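Local coordinates for regulatory protein MarR (Planctomyces limnophilus, PDB 3U2R) that probably binds DNA as a transcription factor of the MarR family, through a winged helix-turn-helix domain, at residues 42-47 with 117-122; 50-55 with 113-118. One frame throughout, in Å; residues are numbered along the deposited sequence.

The long helix 110-148 carries one side of both contacts, which overlap on it at Lys-117 and Asp-118 and together show one helix packing against successive pieces of chain. In contact 1 its partner is mainly the turn between helix 18-40 and helix 46-58; in contact 2 it is helix 46-58 itself. Both are apolar, without a hydrogen bond across, and half buried: Leu-44 and Leu-119 in one, Leu-52 and Leu-116 in the other. Contact 1 depends on an aromatic face, contact 2 on leucine methyls laid against a helix surface. Leu-115 CD2 joins them, 3.9 Å from Leu-44 CD1. Both touch the second subunit, contact 1 by packing at Ala-46 and Gln-47, contact 2 through a salt bridge of Arg-53.

Contact 1: residues 42-47 with 117-122; sequences FELSAQ and KDLEEP
Leu-119 sets one methyl squarely on the ring of Phe-42, a compact example of a CH-pi contact. Its CD2 lies 3.5 Å from the ring centroid and only 14° off the ring normal, so the methyl sits over the middle of the face and meets CD1 and CE1 of Phe-42 at nearly equal range. CG of Phe-42 lies anti to the carbonyl carbon (chi1 -64°), which lays the ring against Leu-119 CD2, the two side chains running past each other in opposite senses. The other methyl of the same leucine serves a second neighbour: Leu-119 CD1 packs 3.9 Å from CD1 of the buried Leu-44. One forked side chain thereby bridges both apolar residues of the turn.

The turn is the Schellman motif that closes helix 18-40, with Glu-43 at positive phi as its C-prime residue; Ser-45 then N-caps helix 46-58. In this MarR-type fold the contact joins the junction of two helices to the long helix 110-148. Arg-89 makes hydrogen bonds to the backbone O atoms of Phe-42 and Glu-43.

Packing thins toward Pro-122, whose CG is 4.2 Å from Phe-42 CZ and approaches the ring obliquely; Ile-38 of helix 18-40 also touches this proline. Elsewhere on the helix Glu-120 and Glu-121 are exposed to solvent: Glu-121 pairs with Arg-124, while Glu-120 makes a long, weak ion pair with Arg-56. An alanine in place of Phe-42 would probably leave Leu-119 CD2 without the aromatic face it rests on and open a gap between the turn and helix 110-148.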
ATOM      1  N   PHE A  42       8.609 -16.205  23.197  1.00 53.57           N
ATOM      2  CA  PHE A  42       9.871 -16.327  23.899  1.00 52.55           C
ATOM      3  C   PHE A  42       9.725 -15.964  25.396  1.00 57.60           C
ATOM      4  O   PHE A  42      10.729 -15.887  26.121  1.00 54.89           O
ATOM      5  CB  PHE A  42      10.908 -15.453  23.231  1.00 51.87           C
ATOM      6  CG  PHE A  42      11.220 -15.889  21.813  1.00 54.81           C
ATOM      7  CD1 PHE A  42      10.408 -15.502  20.756  1.00 57.48           C
ATOM      8  CD2 PHE A  42      12.238 -16.801  21.555  1.00 57.45           C
ATOM      9  CE1 PHE A  42      10.693 -15.895  19.466  1.00 59.18           C
ATOM     10  CE2 PHE A  42      12.535 -17.185  20.255  1.00 59.67           C
ATOM     11  CZ  PHE A  42      11.762 -16.740  19.221  1.00 58.51           C
ATOM     12  N   GLU A  43       8.466 -15.819  25.858  1.00 54.99           N
ATOM     13  CA  GLU A  43       8.087 -15.414  27.177  1.00 55.68           C
ATOM     14  C   GLU A  43       8.731 -14.062  27.536  1.00 56.74           C
ATOM     15  O   GLU A  43       9.253 -13.860  28.622  1.00 54.18           O
ATOM     16  CB  GLU A  43       8.391 -16.519  28.187  1.00 59.53           C
ATOM     17  CG  GLU A  43       7.540 -17.770  27.969  1.00 80.81           C
ATOM     18  CD  GLU A  43       6.700 -18.208  29.157  1.00120.57           C
ATOM     19  OE1 GLU A  43       5.494 -18.488  28.956  1.00124.49           O
ATOM     20  OE2 GLU A  43       7.242 -18.274  30.284  1.00118.13           O
ATOM     21  N   LEU A  44       8.642 -13.121  26.603  1.00 54.47           N
ATOM     22  CA  LEU A  44       9.138 -11.763  26.778  1.00 51.03           C
ATOM     23  C   LEU A  44       8.095 -10.764  26.431  1.00 51.56           C
ATOM     24  O   LEU A  44       7.152 -11.077  25.736  1.00 51.83           O
ATOM     25  CB  LEU A  44      10.331 -11.467  25.851  1.00 48.77           C
ATOM     26  CG  LEU A  44      11.607 -12.217  26.036  1.00 52.27           C
ATOM     27  CD1 LEU A  44      12.557 -11.918  24.856  1.00 50.42           C
ATOM     28  CD2 LEU A  44      12.256 -11.866  27.356  1.00 50.85           C
ATOM     29  N   SER A  45       8.331  -9.536  26.856  1.00 49.76           N
ATOM     30  CA  SER A  45       7.624  -8.324  26.484  1.00 48.72           C
ATOM     31  C   SER A  45       8.585  -7.527  25.661  1.00 50.39           C
ATOM     32  O   SER A  45       9.808  -7.762  25.697  1.00 46.68           O
ATOM     33  CB  SER A  45       7.213  -7.531  27.717  1.00 53.67           C
ATOM     34  OG  SER A  45       8.340  -7.360  28.575  1.00 57.99           O
ATOM     35  N   ALA A  46       8.046  -6.550  24.945  1.00 49.80           N
ATOM     36  CA  ALA A  46       8.849  -5.670  24.131  1.00 49.70           C
ATOM     37  C   ALA A  46       9.794  -4.856  25.025  1.00 52.78           C
ATOM     38  O   ALA A  46      10.917  -4.603  24.613  1.00 52.54           O
ATOM     39  CB  ALA A  46       7.956  -4.741  23.305  1.00 51.34           C
ATOM     40  N   GLN A  47       9.363  -4.497  26.260  1.00 50.98           N
ATOM     41  CA  GLN A  47      10.198  -3.716  27.177  1.00 50.29           C
ATOM     42  C   GLN A  47      11.384  -4.568  27.637  1.00 49.45           C
ATOM     43  O   GLN A  47      12.471  -4.027  27.811  1.00 45.61           O
ATOM     44  CB  GLN A  47       9.403  -3.160  28.378  1.00 53.13           C
ATOM     45  CG  GLN A  47      10.090  -1.976  29.014  1.00 64.02           C
ATOM     46  CD  GLN A  47       9.250  -1.281  30.082  1.00 87.20           C
ATOM     47  OE1 GLN A  47       8.592  -1.920  30.922  1.00 82.18           O
ATOM     48  NE2 GLN A  47       9.293   0.054  30.109  1.00 73.18           N
ATOM     49  N   LYS A 117      20.330 -13.068  19.303  1.00 48.82           N
ATOM     50  CA  LYS A 117      20.676 -13.569  17.953  1.00 49.12           C
ATOM     51  C   LYS A 117      19.529 -14.431  17.399  1.00 54.60           C
ATOM     52  O   LYS A 117      19.198 -14.311  16.211  1.00 52.80           O
ATOM     53  CB  LYS A 117      22.003 -14.356  17.932  1.00 54.26           C
ATOM     54  CG  LYS A 117      23.228 -13.471  18.113  1.00 75.92           C
ATOM     55  CD  LYS A 117      24.559 -14.180  17.838  1.00 93.87           C
ATOM     56  CE  LYS A 117      25.750 -13.517  18.543  1.00110.80           C
ATOM     57  NZ  LYS A 117      27.067 -14.111  18.151  1.00117.07           N
ATOM     58  N   ASP A 118      18.886 -15.261  18.254  1.00 50.12           N
ATOM     59  CA  ASP A 118      17.730 -16.066  17.831  1.00 49.69           C
ATOM     60  C   ASP A 118      16.502 -15.236  17.524  1.00 52.81           C
ATOM     61  O   ASP A 118      15.600 -15.715  16.834  1.00 55.53           O
ATOM     62  CB  ASP A 118      17.334 -17.069  18.907  1.00 54.08           C
ATOM     63  CG  ASP A 118      18.350 -18.148  19.154  1.00 65.68           C
ATOM     64  OD1 ASP A 118      19.272 -18.301  18.311  1.00 68.61           O
ATOM     65  OD2 ASP A 118      18.253 -18.818  20.199  1.00 69.58           O
ATOM     66  N   LEU A 119      16.425 -14.043  18.060  1.00 45.47           N
ATOM     67  CA  LEU A 119      15.294 -13.161  17.835  1.00 45.08           C
ATOM     68  C   LEU A 119      15.458 -12.254  16.623  1.00 51.09           C
ATOM     69  O   LEU A 119      14.496 -11.593  16.297  1.00 49.90           O
ATOM     70  CB  LEU A 119      15.053 -12.281  19.068  1.00 44.08           C
ATOM     71  CG  LEU A 119      14.361 -12.993  20.208  1.00 49.73           C
ATOM     72  CD1 LEU A 119      14.508 -12.220  21.495  1.00 49.04           C
ATOM     73  CD2 LEU A 119      12.899 -13.180  19.920  1.00 48.80           C
ATOM     74  N   GLU A 120      16.639 -12.140  16.029  1.00 50.01           N
ATOM     75  CA  GLU A 120      16.854 -11.224  14.905  1.00 49.99           C
ATOM     76  C   GLU A 120      15.900 -11.470  13.759  1.00 52.76           C
ATOM     77  O   GLU A 120      15.265 -10.522  13.316  1.00 51.28           O
ATOM     78  CB  GLU A 120      18.308 -11.314  14.398  1.00 53.34           C
ATOM     79  CG  GLU A 120      19.261 -10.487  15.260  1.00 67.22           C
ATOM     80  CD  GLU A 120      20.734 -10.686  14.956  1.00 92.16           C
ATOM     81  OE1 GLU A 120      21.059 -11.117  13.825  1.00 85.12           O
ATOM     82  OE2 GLU A 120      21.566 -10.417  15.852  1.00 81.23           O
ATOM     83  N   GLU A 121      15.760 -12.714  13.320  1.00 51.93           N
ATOM     84  CA  GLU A 121      14.865 -13.078  12.197  1.00 51.92           C
ATOM     85  C   GLU A 121      13.358 -12.948  12.559  1.00 49.91           C
ATOM     86  O   GLU A 121      12.639 -12.245  11.865  1.00 44.60           O
ATOM     87  CB  GLU A 121      15.173 -14.484  11.707  1.00 55.48           C
ATOM     88  CG  GLU A 121      14.905 -14.705  10.235  1.00 70.79           C
ATOM     89  CD  GLU A 121      16.242 -14.836   9.522  1.00117.69           C
ATOM     90  OE1 GLU A 121      17.005 -13.840   9.523  1.00112.70           O
ATOM     91  OE2 GLU A 121      16.564 -15.951   9.046  1.00118.79           O
ATOM     92  N   PRO A 122      12.881 -13.543  13.663  1.00 48.09           N
ATOM     93  CA  PRO A 122      11.468 -13.339  14.052  1.00 47.13           C
ATOM     94  C   PRO A 122      11.049 -11.867  14.207  1.00 49.39           C
ATOM     95  O   PRO A 122       9.952 -11.501  13.814  1.00 48.54           O
ATOM     96  CB  PRO A 122      11.381 -14.047  15.422  1.00 50.51           C
ATOM     97  CG  PRO A 122      12.482 -15.007  15.479  1.00 54.86           C
ATOM     98  CD  PRO A 122      13.567 -14.504  14.569  1.00 50.68           C
TER

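Contact 2: residues 50-55 with 113-118; sequences NTLRLL and LKLLKD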
ATOM      1  N   ASN A  50      13.729  -4.603  24.680  1.00 43.63           N
ATOM      2  CA  ASN A  50      14.346  -3.275  24.649  1.00 42.96           C
ATOM      3  C   ASN A  50      15.451  -3.166  25.718  1.00 43.55           C
ATOM      4  O   ASN A  50      16.525  -2.698  25.418  1.00 42.20           O
ATOM      5  CB  ASN A  50      13.313  -2.194  24.837  1.00 46.70           C
ATOM      6  CG  ASN A  50      12.431  -1.992  23.640  1.00 54.33           C
ATOM      7  OD1 ASN A  50      12.696  -2.460  22.543  1.00 50.47           O
ATOM      8  ND2 ASN A  50      11.464  -1.148  23.792  1.00 46.60           N
ATOM      9  N   THR A  51      15.256  -3.757  26.874  1.00 42.09           N
ATOM     10  CA  THR A  51      16.311  -3.845  27.913  1.00 40.40           C
ATOM     11  C   THR A  51      17.469  -4.721  27.428  1.00 46.36           C
ATOM     12  O   THR A  51      18.635  -4.318  27.470  1.00 46.71           O
ATOM     13  CB  THR A  51      15.704  -4.393  29.200  1.00 49.79           C
ATOM     14  OG1 THR A  51      14.620  -3.547  29.606  1.00 43.32           O
ATOM     15  CG2 THR A  51      16.700  -4.494  30.301  1.00 47.35           C
ATOM     16  N   LEU A  52      17.170  -5.908  26.915  1.00 43.45           N
ATOM     17  CA  LEU A  52      18.247  -6.745  26.441  1.00 41.89           C
ATOM     18  C   LEU A  52      19.036  -6.062  25.324  1.00 45.53           C
ATOM     19  O   LEU A  52      20.243  -6.119  25.363  1.00 45.51           O
ATOM     20  CB  LEU A  52      17.711  -8.101  25.963  1.00 41.25           C
ATOM     21  CG  LEU A  52      17.062  -9.024  27.040  1.00 44.54           C
ATOM     22  CD1 LEU A  52      16.355 -10.231  26.405  1.00 45.35           C
ATOM     23  CD2 LEU A  52      18.108  -9.593  28.033  1.00 38.83           C
ATOM     24  N   ARG A  53      18.382  -5.387  24.363  1.00 47.37           N
ATOM     25  CA  ARG A  53      19.074  -4.685  23.259  1.00 50.16           C
ATOM     26  C   ARG A  53      19.948  -3.558  23.773  1.00 56.25           C
ATOM     27  O   ARG A  53      21.015  -3.293  23.232  1.00 57.94           O
ATOM     28  CB  ARG A  53      18.059  -4.094  22.267  1.00 49.40           C
ATOM     29  CG  ARG A  53      17.471  -5.068  21.257  1.00 63.58           C
ATOM     30  CD  ARG A  53      18.278  -5.093  19.983  1.00 82.46           C
ATOM     31  NE  ARG A  53      18.456  -3.772  19.359  1.00100.99           N
ATOM     32  CZ  ARG A  53      17.569  -3.135  18.591  1.00119.66           C
ATOM     33  NH1 ARG A  53      16.391  -3.681  18.328  1.00108.98           N
ATOM     34  NH2 ARG A  53      17.859  -1.944  18.083  1.00110.45           N
ATOM     35  N   LEU A  54      19.436  -2.838  24.757  1.00 52.89           N
ATOM     36  CA  LEU A  54      20.175  -1.737  25.393  1.00 55.19           C
ATOM     37  C   LEU A  54      21.416  -2.324  26.100  1.00 56.00           C
ATOM     38  O   LEU A  54      22.512  -1.780  25.968  1.00 56.52           O
ATOM     39  CB  LEU A  54      19.235  -1.030  26.392  1.00 55.97           C
ATOM     40  CG  LEU A  54      19.753   0.124  27.220  1.00 64.67           C
ATOM     41  CD1 LEU A  54      20.165   1.314  26.332  1.00 66.20           C
ATOM     42  CD2 LEU A  54      18.680   0.608  28.158  1.00 67.25           C
ATOM     43  N   LEU A  55      21.273  -3.487  26.768  1.00 48.58           N
ATOM     44  CA  LEU A  55      22.439  -4.049  27.431  1.00 48.53           C
ATOM     45  C   LEU A  55      23.459  -4.602  26.436  1.00 50.83           C
ATOM     46  O   LEU A  55      24.648  -4.627  26.755  1.00 49.96           O
ATOM     47  CB  LEU A  55      22.063  -5.096  28.502  1.00 47.48           C
ATOM     48  CG  LEU A  55      21.220  -4.537  29.640  1.00 48.54           C
ATOM     49  CD1 LEU A  55      20.864  -5.614  30.627  1.00 48.11           C
ATOM     50  CD2 LEU A  55      21.905  -3.396  30.323  1.00 45.70           C
ATOM     51  N   LEU A 113      22.762 -12.838  24.978  1.00 44.46           N
ATOM     52  CA  LEU A 113      23.270 -12.544  23.635  1.00 45.40           C
ATOM     53  C   LEU A 113      22.679 -13.574  22.640  1.00 45.96           C
ATOM     54  O   LEU A 113      22.207 -13.214  21.552  1.00 46.56           O
ATOM     55  CB  LEU A 113      24.810 -12.586  23.566  1.00 47.00           C
ATOM     56  CG  LEU A 113      25.528 -11.410  24.230  1.00 55.22           C
ATOM     57  CD1 LEU A 113      27.004 -11.700  24.374  1.00 58.33           C
ATOM     58  CD2 LEU A 113      25.376 -10.119  23.382  1.00 62.61           C
ATOM     59  N   LYS A 114      22.719 -14.845  23.016  1.00 53.40           N
ATOM     60  CA  LYS A 114      22.174 -15.893  22.161  1.00 52.35           C
ATOM     61  C   LYS A 114      20.696 -15.635  21.914  1.00 54.31           C
ATOM     62  O   LYS A 114      20.229 -15.801  20.783  1.00 52.68           O
ATOM     63  CB  LYS A 114      22.376 -17.266  22.801  1.00 57.67           C
ATOM     64  CG  LYS A 114      21.663 -18.458  22.126  1.00 72.62           C
ATOM     65  CD  LYS A 114      22.554 -19.222  21.202  1.00 87.52           C
ATOM     66  CE  LYS A 114      21.820 -20.390  20.579  1.00 82.17           C
ATOM     67  NZ  LYS A 114      21.305 -20.039  19.234  1.00 89.13           N
ATOM     68  N   LEU A 115      19.955 -15.262  22.948  1.00 48.01           N
ATOM     69  CA  LEU A 115      18.528 -15.042  22.753  1.00 48.26           C
ATOM     70  C   LEU A 115      18.290 -13.917  21.758  1.00 51.11           C
ATOM     71  O   LEU A 115      17.453 -14.043  20.864  1.00 52.00           O
ATOM     72  CB  LEU A 115      17.803 -14.763  24.083  1.00 47.96           C
ATOM     73  CG  LEU A 115      16.339 -14.435  23.968  1.00 52.13           C
ATOM     74  CD1 LEU A 115      15.521 -15.630  23.310  1.00 54.39           C
ATOM     75  CD2 LEU A 115      15.810 -14.102  25.305  1.00 51.08           C
ATOM     76  N   LEU A 116      19.042 -12.844  21.868  1.00 47.71           N
ATOM     77  CA  LEU A 116      18.924 -11.734  20.907  1.00 44.64           C
ATOM     78  C   LEU A 116      19.330 -12.193  19.480  1.00 49.47           C
ATOM     79  O   LEU A 116      18.652 -11.831  18.561  1.00 48.62           O
ATOM     80  CB  LEU A 116      19.786 -10.542  21.347  1.00 43.13           C
ATOM     81  CG  LEU A 116      19.327  -9.765  22.536  1.00 46.08           C
ATOM     82  CD1 LEU A 116      20.291  -8.653  22.820  1.00 48.17           C
ATOM     83  CD2 LEU A 116      17.990  -9.180  22.322  1.00 45.40           C
ATOM     84  N   LYS A 117      20.330 -13.068  19.303  1.00 48.82           N
ATOM     85  CA  LYS A 117      20.676 -13.569  17.953  1.00 49.12           C
ATOM     86  C   LYS A 117      19.529 -14.431  17.399  1.00 54.60           C
ATOM     87  O   LYS A 117      19.198 -14.311  16.211  1.00 52.80           O
ATOM     88  CB  LYS A 117      22.003 -14.356  17.932  1.00 54.26           C
ATOM     89  CG  LYS A 117      23.228 -13.471  18.113  1.00 75.92           C
ATOM     90  CD  LYS A 117      24.559 -14.180  17.838  1.00 93.87           C
ATOM     91  CE  LYS A 117      25.750 -13.517  18.543  1.00110.80           C
ATOM     92  NZ  LYS A 117      27.067 -14.111  18.151  1.00117.07           N
ATOM     93  N   ASP A 118      18.886 -15.261  18.254  1.00 50.12           N
ATOM     94  CA  ASP A 118      17.730 -16.066  17.831  1.00 49.69           C
ATOM     95  C   ASP A 118      16.502 -15.236  17.524  1.00 52.81           C
ATOM     96  O   ASP A 118      15.600 -15.715  16.834  1.00 55.53           O
ATOM     97  CB  ASP A 118      17.334 -17.069  18.907  1.00 54.08           C
ATOM     98  CG  ASP A 118      18.350 -18.148  19.154  1.00 65.68           C
ATOM     99  OD1 ASP A 118      19.272 -18.301  18.311  1.00 68.61           O
ATOM    100  OD2 ASP A 118      18.253 -18.818  20.199  1.00 69.58           O
TER
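Leu-116 reaches across to the backbone and CB of Leu-52 with both of its methyls. CD2 packs 3.8 Å from Leu-52 CB, while CD1 lies 3.6 Å from Leu-52 O in a van der Waals contact, so the leucine rests against the helix surface itself. Its first torsion, chi1 -71°, sets CG opposite the carbonyl carbon, which places both methyls on Leu-52. Beside it, Leu-52 CD1 and Leu-115 CD2 meet at 4.1 Å, their side chains crossing at about a right angle. The aliphatic part of Arg-53 adds a looser touch, CG to Leu-116 CD2 at 4.3 Å.

These leucines join two helices of the MarR-type fold whose segment axes approach to 10.3 Å at a signed crossing angle of -113°, a steep crossing consistent with the small patch of contact. Farther out, Tyr-49 and Arg-56 of helix 46-58 also touch Leu-116, and Leu-108 of strand 103-108 packs on Leu-52. Arg-53 NH2 forms a salt bridge with Glu-19 of the second subunit. Along helix 110-148, Lys-114 NZ forms a salt bridge with Asp-118 OD1 at 2.8 Å, on its syn lone pair, one turn on.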